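Local atomic coordinates of alpha-hemoglobin-stabilizing protein (Homo sapiens, PDB entry 1Z8U), a protein that acts as a chaperone in developing erythroid cells, binding free alpha-hemoglobin and keeping it from harmful aggregation and precipitation. Residues Ala2-Asn7 against Gln55-Pro60; Glu17-Leu22 against Asn75-Pro80; Trp44-Ile49 against Glu69-Leu74. The protein carries 1 engineered substitution. One frame throughout, in Å; residues are numbered along the deposited sequence.

The chain folds into an up-and-down bundle of three helices, 5-23, 34-52 and 60-86, and each contact joins a different pair of its elements. Contact 1 lies at one end, where the start of the first helix meets the loop between the second and third. Contacts 2 and 3 lie near the middle, centres 9 Å apart and sharing helix 60-86; contact 1 is centred 16 Å from contact 3 and 22 Å from contact 2. Segment order is 2-7, 17-22, 44-49, 55-60, 69-74, 75-80. The third helix packs against both others, while another protein chain reaches residues of segments 17-22 and 44-49, consistent with the first two helices presenting a surface to the alpha-hemoglobin client.

Contact 1 of 3, residues Ala2-Asn7 against Gln55-Pro60; sequences ALLKAN and QVTGEP
Asn7, near the start of helix 5-23, grips the backbone of Thr57 at one end of the three-helix bundle, where the loop joining helix 34-52 to helix 60-86 passes the N-terminal segment. The side chain leaves the helix with CG anti to its carbonyl carbon (chi1 -53°), and CB brings the amide up to the loop. CG faces the backbone of Thr57, 3.3 Å from both Thr57 N and Thr57 O. From there the amide divides: OD1 accepts the N-H of Thr57 at an angle of 160°, and ND2 donates to Thr57 O at 165°. One amide thus serves both the N-H and the C=O of a single loop residue, a pairing that would hold it against rotation. Both bonds are modelled shorter than real ones, 2.5 Å from Thr57 N to Asn7 OD1 and 2.4 Å from Asn7 ND2 to Thr57 O, and the placing of the crowded OD1 is doubtful, though the match of donors and acceptors is sensible. ND2 also donates to Glu62 OE1, which ties this buried amide to the first turn of helix 60-86, just past the N-cap residue Glu59. Beside the amide, Ala6 CB meets Thr57 CG2, a methyl pair modelled too tightly. Leu4 sends CD1 over the loop, 3.4 Å from Thr57 O. The same methyl comes up to Gly58, whose backbone angles leave no room for a CB beside the preceding carbonyl O, and Leu4 CD1 lies 4.2 Å from Gly58 CA.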
loop_
_atom_site.group_PDB
_atom_site.type_symbol
_atom_site.label_atom_id
_atom_site.label_comp_id
_atom_site.label_asym_id
_atom_site.label_seq_id
_atom_site.Cartn_x
_atom_site.Cartn_y
_atom_site.Cartn_z
ATOM N N ALA A 2 8.183 -23.023 -20.848
ATOM C CA ALA A 2 7.289 -23.599 -21.893
ATOM C C ALA A 2 5.841 -23.139 -21.739
ATOM O O ALA A 2 4.913 -23.868 -22.101
ATOM C CB ALA A 2 7.357 -25.122 -21.856
ATOM N N LEU A 3 5.645 -21.936 -21.199
ATOM C CA LEU A 3 4.294 -21.403 -21.036
ATOM C C LEU A 3 3.955 -20.354 -22.093
ATOM O O LEU A 3 2.809 -20.285 -22.534
ATOM C CB LEU A 3 4.071 -20.826 -19.626
ATOM C CG LEU A 3 5.083 -19.929 -18.912
ATOM C CD1 LEU A 3 6.271 -20.768 -18.489
ATOM C CD2 LEU A 3 5.499 -18.775 -19.801
ATOM N N LEU A 4 4.940 -19.552 -22.502
ATOM C CA LEU A 4 4.729 -18.529 -23.529
ATOM C C LEU A 4 5.733 -17.396 -23.400
ATOM O O LEU A 4 5.856 -16.780 -22.341
ATOM C CB LEU A 4 3.310 -17.964 -23.443
ATOM C CG LEU A 4 2.631 -17.561 -24.752
ATOM C CD1 LEU A 4 1.209 -17.122 -24.451
ATOM C CD2 LEU A 4 3.406 -16.448 -25.436
ATOM N N LYS A 5 6.440 -17.108 -24.490
ATOM C CA LYS A 5 7.451 -16.051 -24.509
ATOM C C LYS A 5 6.920 -14.687 -24.065
ATOM O O LYS A 5 7.701 -13.789 -23.747
ATOM C CB LYS A 5 8.061 -15.928 -25.909
ATOM C CG LYS A 5 9.583 -15.774 -25.916
ATOM C CD LYS A 5 10.261 -17.033 -25.373
ATOM C CE LYS A 5 11.780 -16.963 -25.485
ATOM N NZ LYS A 5 12.438 -18.199 -24.973
ATOM N N ALA A 6 5.601 -14.538 -24.046
ATOM C CA ALA A 6 4.972 -13.291 -23.627
ATOM C C ALA A 6 4.842 -13.262 -22.107
ATOM O O ALA A 6 5.496 -12.468 -21.430
ATOM C CB ALA A 6 3.602 -13.154 -24.273
ATOM N N ASN A 7 4.003 -14.143 -21.575
ATOM C CA ASN A 7 3.793 -14.218 -20.136
ATOM C C ASN A 7 5.053 -14.635 -19.381
ATOM O O ASN A 7 5.135 -14.468 -18.165
ATOM C CB ASN A 7 2.665 -15.197 -19.813
ATOM C CG ASN A 7 1.398 -14.891 -20.577
ATOM O OD1 ASN A 7 1.043 -13.731 -20.759
ATOM N ND2 ASN A 7 0.703 -15.931 -21.020
ATOM N N GLN A 55 -2.821 -8.855 -17.663
ATOM C CA GLN A 55 -1.634 -8.771 -18.505
ATOM C C GLN A 55 -1.267 -10.104 -19.143
ATOM O O GLN A 55 -0.675 -10.136 -20.220
ATOM C CB GLN A 55 -0.457 -8.248 -17.685
ATOM C CG GLN A 55 -0.743 -6.917 -17.022
ATOM C CD GLN A 55 -1.075 -5.826 -18.025
ATOM O OE1 GLN A 55 -1.705 -4.827 -17.682
ATOM N NE2 GLN A 55 -0.643 -6.008 -19.267
ATOM N N VAL A 56 -1.607 -11.204 -18.479
ATOM C CA VAL A 56 -1.313 -12.528 -19.018
ATOM C C VAL A 56 -2.024 -12.665 -20.352
ATOM O O VAL A 56 -3.150 -12.190 -20.521
ATOM C CB VAL A 56 -1.793 -13.667 -18.082
ATOM C CG1 VAL A 56 -0.819 -13.848 -16.940
ATOM C CG2 VAL A 56 -3.181 -13.355 -17.544
ATOM N N THR A 57 -1.357 -13.313 -21.297
ATOM C CA THR A 57 -1.910 -13.505 -22.626
ATOM C C THR A 57 -1.957 -14.978 -23.006
ATOM O O THR A 57 -1.190 -15.790 -22.490
ATOM C CB THR A 57 -1.087 -12.726 -23.677
ATOM O OG1 THR A 57 -1.382 -13.227 -24.985
ATOM C CG2 THR A 57 0.399 -12.856 -23.404
ATOM N N GLY A 58 -2.875 -15.315 -23.905
ATOM C CA GLY A 58 -3.008 -16.690 -24.346
ATOM C C GLY A 58 -4.388 -17.270 -24.114
ATOM O O GLY A 58 -5.385 -16.543 -24.041
ATOM N N GLU A 59 -4.440 -18.594 -23.996
ATOM C CA GLU A 59 -5.692 -19.310 -23.778
ATOM C C GLU A 59 -5.830 -19.682 -22.302
ATOM O O GLU A 59 -4.832 -19.842 -21.598
ATOM C CB GLU A 59 -5.727 -20.583 -24.637
ATOM C CG GLU A 59 -5.378 -20.384 -26.117
ATOM C CD GLU A 59 -6.387 -19.530 -26.871
ATOM O OE1 GLU A 59 -6.172 -19.287 -28.077
ATOM O OE2 GLU A 59 -7.393 -19.103 -26.265
ATOM N N PRO A 60 -7.076 -19.834 -21.819
ATOM C CA PRO A 60 -7.372 -20.187 -20.429
ATOM C C PRO A 60 -6.374 -21.148 -19.779
ATOM O O PRO A 60 -5.884 -20.894 -18.680
ATOM C CB PRO A 60 -8.774 -20.773 -20.530
ATOM C CG PRO A 60 -9.399 -19.876 -21.543
ATOM C CD PRO A 60 -8.319 -19.773 -22.611
#

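Contact 2 of 3, residues Glu17-Leu22 against Asn75-Pro80; sequences EFSVLL and NTLANP
Segments 17-22 and 75-80, of helices 5-23 and 60-86, run almost parallel, at 14° with their axes 10.4 Å apart, and their backbones come nearest where Ser19 CA and Leu77 CA are separated by 7.2 Å. Leu77 is the centre of the contact and points into the group formed by Phe18, Ser19 and Leu22. With chi1 at -170°, Phe18 CG lies opposite the backbone N, and the ring presents an edge to the other helix: Leu77 CB lies in the ring plane, 4.0 Å from Phe18 CD2, and Leu77 CD2 is also at this edge. Farther along the rim, Phe18 CE2 reaches Ala78 CB at 4.1 Å. Over one face of the ring, near the rim, stands Leu22 CG, 3.6 Å above the plane. Leu22 lies nearly perpendicular to Leu77, placing CD1 3.8 Å from Leu77 CB and equally close to the Leu77 carbonyl O. Ser19 OG donates to Leu15 O one turn earlier and also lies against Leu77 CD2, 3.1 Å away, a tight approach. Just beyond, helix 60-86 kinks at Pro80, whose N has no hydrogen to give to the turn before. In the bundle, helix 34-52 adds Met45, which touches both Phe18 and Ala78, and Tyr48, whose ring meets Phe18 edge-to-face. Leu74 and Phe81 of helix 60-86 extend the packing onto Phe18 and Leu22, respectively, so the Phe18 ring lies at the junction of all three helices.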
loop_
_atom_site.group_PDB
_atom_site.type_symbol
_atom_site.label_atom_id
_atom_site.label_comp_id
_atom_site.label_asym_id
_atom_site.label_seq_id
_atom_site.Cartn_x
_atom_site.Cartn_y
_atom_site.Cartn_z
ATOM N N GLU A 17 9.665 -5.876 -10.006
ATOM C CA GLU A 17 8.869 -4.812 -9.408
ATOM C C GLU A 17 8.568 -5.166 -7.951
ATOM O O GLU A 17 8.567 -4.302 -7.080
ATOM C CB GLU A 17 7.565 -4.636 -10.201
ATOM C CG GLU A 17 7.790 -4.257 -11.676
ATOM C CD GLU A 17 6.550 -4.418 -12.553
ATOM O OE1 GLU A 17 6.629 -4.108 -13.764
ATOM O OE2 GLU A 17 5.501 -4.855 -12.037
ATOM N N PHE A 18 8.331 -6.447 -7.692
ATOM C CA PHE A 18 8.030 -6.910 -6.347
ATOM C C PHE A 18 9.237 -6.788 -5.420
ATOM O O PHE A 18 9.092 -6.588 -4.208
ATOM C CB PHE A 18 7.561 -8.366 -6.380
ATOM C CG PHE A 18 7.004 -8.847 -5.074
ATOM C CD1 PHE A 18 5.809 -8.325 -4.582
ATOM C CD2 PHE A 18 7.676 -9.800 -4.326
ATOM C CE1 PHE A 18 5.297 -8.746 -3.367
ATOM C CE2 PHE A 18 7.176 -10.233 -3.107
ATOM C CZ PHE A 18 5.982 -9.704 -2.625
ATOM N N SER A 19 10.433 -6.908 -5.988
ATOM C CA SER A 19 11.650 -6.816 -5.193
ATOM C C SER A 19 11.974 -5.387 -4.808
ATOM O O SER A 19 12.393 -5.127 -3.683
ATOM C CB SER A 19 12.826 -7.433 -5.941
ATOM O OG SER A 19 12.714 -8.843 -5.948
ATOM N N VAL A 20 11.794 -4.454 -5.735
ATOM C CA VAL A 20 12.068 -3.066 -5.399
ATOM C C VAL A 20 11.071 -2.673 -4.308
ATOM O O VAL A 20 11.395 -1.891 -3.410
ATOM C CB VAL A 20 11.933 -2.125 -6.622
ATOM C CG1 VAL A 20 10.629 -2.354 -7.338
ATOM C CG2 VAL A 20 12.018 -0.696 -6.162
ATOM N N LEU A 21 9.866 -3.242 -4.375
ATOM C CA LEU A 21 8.842 -2.967 -3.373
ATOM C C LEU A 21 9.364 -3.506 -2.047
ATOM O O LEU A 21 9.459 -2.778 -1.057
ATOM C CB LEU A 21 7.527 -3.681 -3.719
ATOM C CG LEU A 21 6.184 -3.141 -3.196
ATOM C CD1 LEU A 21 5.315 -4.309 -2.734
ATOM C CD2 LEU A 21 6.386 -2.154 -2.061
ATOM N N LEU A 22 9.703 -4.792 -2.041
ATOM C CA LEU A 22 10.205 -5.446 -0.844
ATOM C C LEU A 22 11.495 -4.808 -0.339
ATOM O O LEU A 22 11.627 -4.531 0.858
ATOM C CB LEU A 22 10.456 -6.929 -1.113
ATOM C CG LEU A 22 9.299 -7.865 -1.466
ATOM C CD1 LEU A 22 9.877 -9.253 -1.744
ATOM C CD2 LEU A 22 8.275 -7.931 -0.331
ATOM N N ASN A 75 6.107 -15.655 -3.735
ATOM C CA ASN A 75 6.295 -16.243 -2.416
ATOM C C ASN A 75 7.772 -16.477 -2.137
ATOM O O ASN A 75 8.243 -16.262 -1.024
ATOM C CB ASN A 75 5.552 -17.574 -2.327
ATOM C CG ASN A 75 4.065 -17.428 -2.561
ATOM O OD1 ASN A 75 3.328 -18.413 -2.581
ATOM N ND2 ASN A 75 3.612 -16.194 -2.738
ATOM N N THR A 76 8.499 -16.916 -3.157
ATOM C CA THR A 76 9.925 -17.190 -3.021
ATOM C C THR A 76 10.713 -15.940 -2.620
ATOM O O THR A 76 11.760 -16.039 -1.975
ATOM C CB THR A 76 10.504 -17.767 -4.331
ATOM O OG1 THR A 76 9.716 -18.894 -4.739
ATOM C CG2 THR A 76 11.945 -18.222 -4.127
ATOM N N LEU A 77 10.216 -14.768 -3.007
ATOM C CA LEU A 77 10.874 -13.517 -2.652
ATOM C C LEU A 77 10.359 -13.059 -1.294
ATOM O O LEU A 77 11.123 -12.596 -0.449
ATOM C CB LEU A 77 10.585 -12.435 -3.695
ATOM C CG LEU A 77 11.363 -12.461 -5.014
ATOM C CD1 LEU A 77 11.146 -13.786 -5.723
ATOM C CD2 LEU A 77 10.909 -11.309 -5.891
ATOM N N ALA A 78 9.053 -13.208 -1.097
ATOM C CA ALA A 78 8.394 -12.808 0.140
ATOM C C ALA A 78 8.875 -13.579 1.363
ATOM O O ALA A 78 8.945 -13.028 2.461
ATOM C CB ALA A 78 6.884 -12.964 -0.010
ATOM N N ASN A 79 9.198 -14.854 1.169
ATOM C CA ASN A 79 9.655 -15.704 2.263
ATOM C C ASN A 79 10.911 -15.176 2.949
ATOM O O ASN A 79 10.973 -15.118 4.178
ATOM C CB ASN A 79 9.891 -17.127 1.761
ATOM C CG ASN A 79 8.609 -17.813 1.346
ATOM O OD1 ASN A 79 7.645 -17.873 2.115
ATOM N ND2 ASN A 79 8.587 -18.340 0.126
ATOM N N PRO A 80 11.940 -14.806 2.169
ATOM C CA PRO A 80 13.160 -14.285 2.796
ATOM C C PRO A 80 12.825 -12.989 3.534
ATOM O O PRO A 80 13.360 -12.711 4.607
ATOM C CB PRO A 80 14.081 -14.047 1.602
ATOM C CG PRO A 80 13.648 -15.100 0.631
ATOM C CD PRO A 80 12.146 -15.025 0.727
#

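Contact 3 of 3, residues Trp44-Ile49 against Glu69-Leu74; sequences WMNFYI and ELRQEL
The hairpin of helices 34-52 and 60-86 in the three-helix bundle is held here by Leu74, which packs against Met45, Tyr48 and Ile49. The segments are antiparallel, at 152° with axes 10.3 Å apart, and the short step along the chain between them makes this a neighbouring up-and-down pair. Met45 and Leu74 run alongside one another, pointing opposite ways, with Met45 SD 3.8 Å from Leu74 CB. The other end of Leu74 lies between two residues one position apart: its CD1 is 4.1 Å from Tyr48 CB and 4.3 Å from Ile49 CG1. One turn earlier, Leu70 adds CD2 to the same apolar strip, 4.4 Å from Ile49 CG1. From helix 5-23, Leu15 also reaches Leu74, closing the core from the third side, and the Tyr48 OH makes a weak hydrogen bond to the Glu17 carbonyl. Trp44 and Phe47, which do not touch segment 69-74, meet rings of the other protein chain, consistent with helix 34-52 taking part in binding the alpha-hemoglobin client. At the exposed margin the end of Arg71 comes nearer to helix 34-52. Its chain bends at chi3 (-90°), which brings the guanidinium over Ile49, so that Ile49 CD1 lies above one face of the group, 2.9 Å from Arg71 NE, too close to be taken literally. A long, weak ion pair joins Arg71 NH2 to Glu42 OE1. Asn46 comes up to the guanidinium edge with the amide turned 56° out of its plane; as modelled, Asn46 ND2 and Arg71 NH2 are two donors only 2.8 Å apart, which is not a hydrogen bond.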
loop_
_atom_site.group_PDB
_atom_site.type_symbol
_atom_site.label_atom_id
_atom_site.label_comp_id
_atom_site.label_asym_id
_atom_site.label_seq_id
_atom_site.Cartn_x
_atom_site.Cartn_y
_atom_site.Cartn_z
ATOM N N TRP A 44 -0.240 -7.386 -0.931
ATOM C CA TRP A 44 0.661 -6.973 -1.995
ATOM C C TRP A 44 0.743 -8.046 -3.073
ATOM O O TRP A 44 0.837 -7.728 -4.257
ATOM C CB TRP A 44 2.057 -6.702 -1.450
ATOM C CG TRP A 44 2.134 -5.493 -0.577
ATOM C CD1 TRP A 44 1.257 -4.445 -0.542
ATOM C CD2 TRP A 44 3.187 -5.167 0.336
ATOM N NE1 TRP A 44 1.701 -3.487 0.335
ATOM C CE2 TRP A 44 2.884 -3.905 0.889
ATOM C CE3 TRP A 44 4.362 -5.820 0.739
ATOM C CZ2 TRP A 44 3.715 -3.281 1.828
ATOM C CZ3 TRP A 44 5.186 -5.200 1.669
ATOM C CH2 TRP A 44 4.859 -3.942 2.204
ATOM N N MET A 45 0.710 -9.316 -2.677
ATOM C CA MET A 45 0.767 -10.384 -3.675
ATOM C C MET A 45 -0.574 -10.519 -4.390
ATOM O O MET A 45 -0.619 -10.627 -5.611
ATOM C CB MET A 45 1.201 -11.712 -3.036
ATOM C CG MET A 45 2.667 -11.686 -2.625
ATOM S SD MET A 45 3.331 -13.262 -2.085
ATOM C CE MET A 45 3.164 -13.118 -0.314
ATOM N N ASN A 46 -1.670 -10.495 -3.638
ATOM C CA ASN A 46 -2.986 -10.568 -4.264
ATOM C C ASN A 46 -2.989 -9.472 -5.323
ATOM O O ASN A 46 -3.344 -9.693 -6.477
ATOM C CB ASN A 46 -4.092 -10.300 -3.234
ATOM C CG ASN A 46 -4.338 -11.485 -2.316
ATOM O OD1 ASN A 46 -5.115 -11.400 -1.359
ATOM N ND2 ASN A 46 -3.684 -12.602 -2.606
ATOM N N PHE A 47 -2.555 -8.291 -4.898
ATOM C CA PHE A 47 -2.468 -7.111 -5.746
ATOM C C PHE A 47 -1.782 -7.398 -7.084
ATOM O O PHE A 47 -2.359 -7.141 -8.134
ATOM C CB PHE A 47 -1.729 -5.997 -4.975
ATOM C CG PHE A 47 -1.239 -4.876 -5.842
ATOM C CD1 PHE A 47 0.060 -4.396 -5.697
ATOM C CD2 PHE A 47 -2.059 -4.324 -6.828
ATOM C CE1 PHE A 47 0.546 -3.388 -6.521
ATOM C CE2 PHE A 47 -1.587 -3.315 -7.661
ATOM C CZ PHE A 47 -0.280 -2.844 -7.510
ATOM N N TYR A 48 -0.553 -7.912 -7.048
ATOM C CA TYR A 48 0.187 -8.229 -8.275
ATOM C C TYR A 48 -0.541 -9.258 -9.131
ATOM O O TYR A 48 -0.613 -9.134 -10.352
ATOM C CB TYR A 48 1.583 -8.763 -7.955
ATOM C CG TYR A 48 2.609 -7.688 -7.723
ATOM C CD1 TYR A 48 2.423 -6.728 -6.728
ATOM C CD2 TYR A 48 3.780 -7.634 -8.487
ATOM C CE1 TYR A 48 3.376 -5.739 -6.492
ATOM C CE2 TYR A 48 4.749 -6.643 -8.258
ATOM C CZ TYR A 48 4.536 -5.702 -7.252
ATOM O OH TYR A 48 5.484 -4.749 -6.975
ATOM N N ILE A 49 -1.078 -10.283 -8.490
ATOM C CA ILE A 49 -1.788 -11.306 -9.227
ATOM C C ILE A 49 -2.981 -10.692 -9.945
ATOM O O ILE A 49 -3.115 -10.830 -11.157
ATOM C CB ILE A 49 -2.265 -12.419 -8.291
ATOM C CG1 ILE A 49 -1.061 -13.210 -7.791
ATOM C CG2 ILE A 49 -3.228 -13.336 -9.008
ATOM C CD1 ILE A 49 -1.414 -14.204 -6.720
ATOM N N GLU A 69 2.399 -19.587 -11.660
ATOM C CA GLU A 69 3.854 -19.589 -11.561
ATOM C C GLU A 69 4.284 -18.302 -10.870
ATOM O O GLU A 69 5.191 -18.303 -10.036
ATOM C CB GLU A 69 4.507 -19.670 -12.947
ATOM C CG GLU A 69 5.989 -20.055 -12.898
ATOM C CD GLU A 69 6.766 -19.635 -14.138
ATOM O OE1 GLU A 69 6.302 -19.925 -15.262
ATOM O OE2 GLU A 69 7.847 -19.019 -13.988
ATOM N N LEU A 70 3.626 -17.202 -11.225
ATOM C CA LEU A 70 3.927 -15.907 -10.629
ATOM C C LEU A 70 3.814 -16.013 -9.110
ATOM O O LEU A 70 4.798 -15.815 -8.392
ATOM C CB LEU A 70 2.958 -14.839 -11.152
ATOM C CG LEU A 70 2.980 -13.468 -10.460
ATOM C CD1 LEU A 70 4.340 -12.793 -10.639
ATOM C CD2 LEU A 70 1.866 -12.612 -11.033
ATOM N N ARG A 71 2.615 -16.333 -8.628
ATOM C CA ARG A 71 2.392 -16.469 -7.197
ATOM C C ARG A 71 3.442 -17.373 -6.551
ATOM O O ARG A 71 3.901 -17.090 -5.442
ATOM C CB ARG A 71 0.984 -17.004 -6.919
ATOM C CG ARG A 71 0.768 -17.405 -5.471
ATOM C CD ARG A 71 -0.702 -17.568 -5.139
ATOM N NE ARG A 71 -1.287 -16.314 -4.673
ATOM C CZ ARG A 71 -2.583 -16.129 -4.438
ATOM N NH1 ARG A 71 -3.445 -17.122 -4.630
ATOM N NH2 ARG A 71 -3.017 -14.948 -4.010
ATOM N N GLN A 72 3.826 -18.450 -7.241
ATOM C CA GLN A 72 4.843 -19.369 -6.724
ATOM C C GLN A 72 6.143 -18.601 -6.498
ATOM O O GLN A 72 6.834 -18.806 -5.499
ATOM C CB GLN A 72 5.132 -20.506 -7.712
ATOM C CG GLN A 72 5.354 -21.887 -7.119
ATOM C CD GLN A 72 6.783 -22.061 -6.601
ATOM O OE1 GLN A 72 6.992 -22.429 -5.442
ATOM N NE2 GLN A 72 7.768 -21.790 -7.454
ATOM N N GLU A 73 6.466 -17.721 -7.443
ATOM C CA GLU A 73 7.684 -16.921 -7.380
ATOM C C GLU A 73 7.595 -15.758 -6.400
ATOM O O GLU A 73 8.558 -15.472 -5.686
ATOM C CB GLU A 73 8.037 -16.398 -8.773
ATOM C CG GLU A 73 8.391 -17.494 -9.773
ATOM C CD GLU A 73 9.632 -18.282 -9.378
ATOM O OE1 GLU A 73 9.970 -19.250 -10.092
ATOM O OE2 GLU A 73 10.273 -17.938 -8.360
ATOM N N LEU A 74 6.447 -15.086 -6.368
ATOM C CA LEU A 74 6.260 -13.965 -5.458
ATOM C C LEU A 74 6.522 -14.427 -4.028
ATOM O O LEU A 74 7.096 -13.698 -3.219
ATOM C CB LEU A 74 4.841 -13.413 -5.589
ATOM C CG LEU A 74 4.563 -12.725 -6.925
ATOM C CD1 LEU A 74 3.080 -12.470 -7.082
ATOM C CD2 LEU A 74 5.345 -11.431 -7.002
#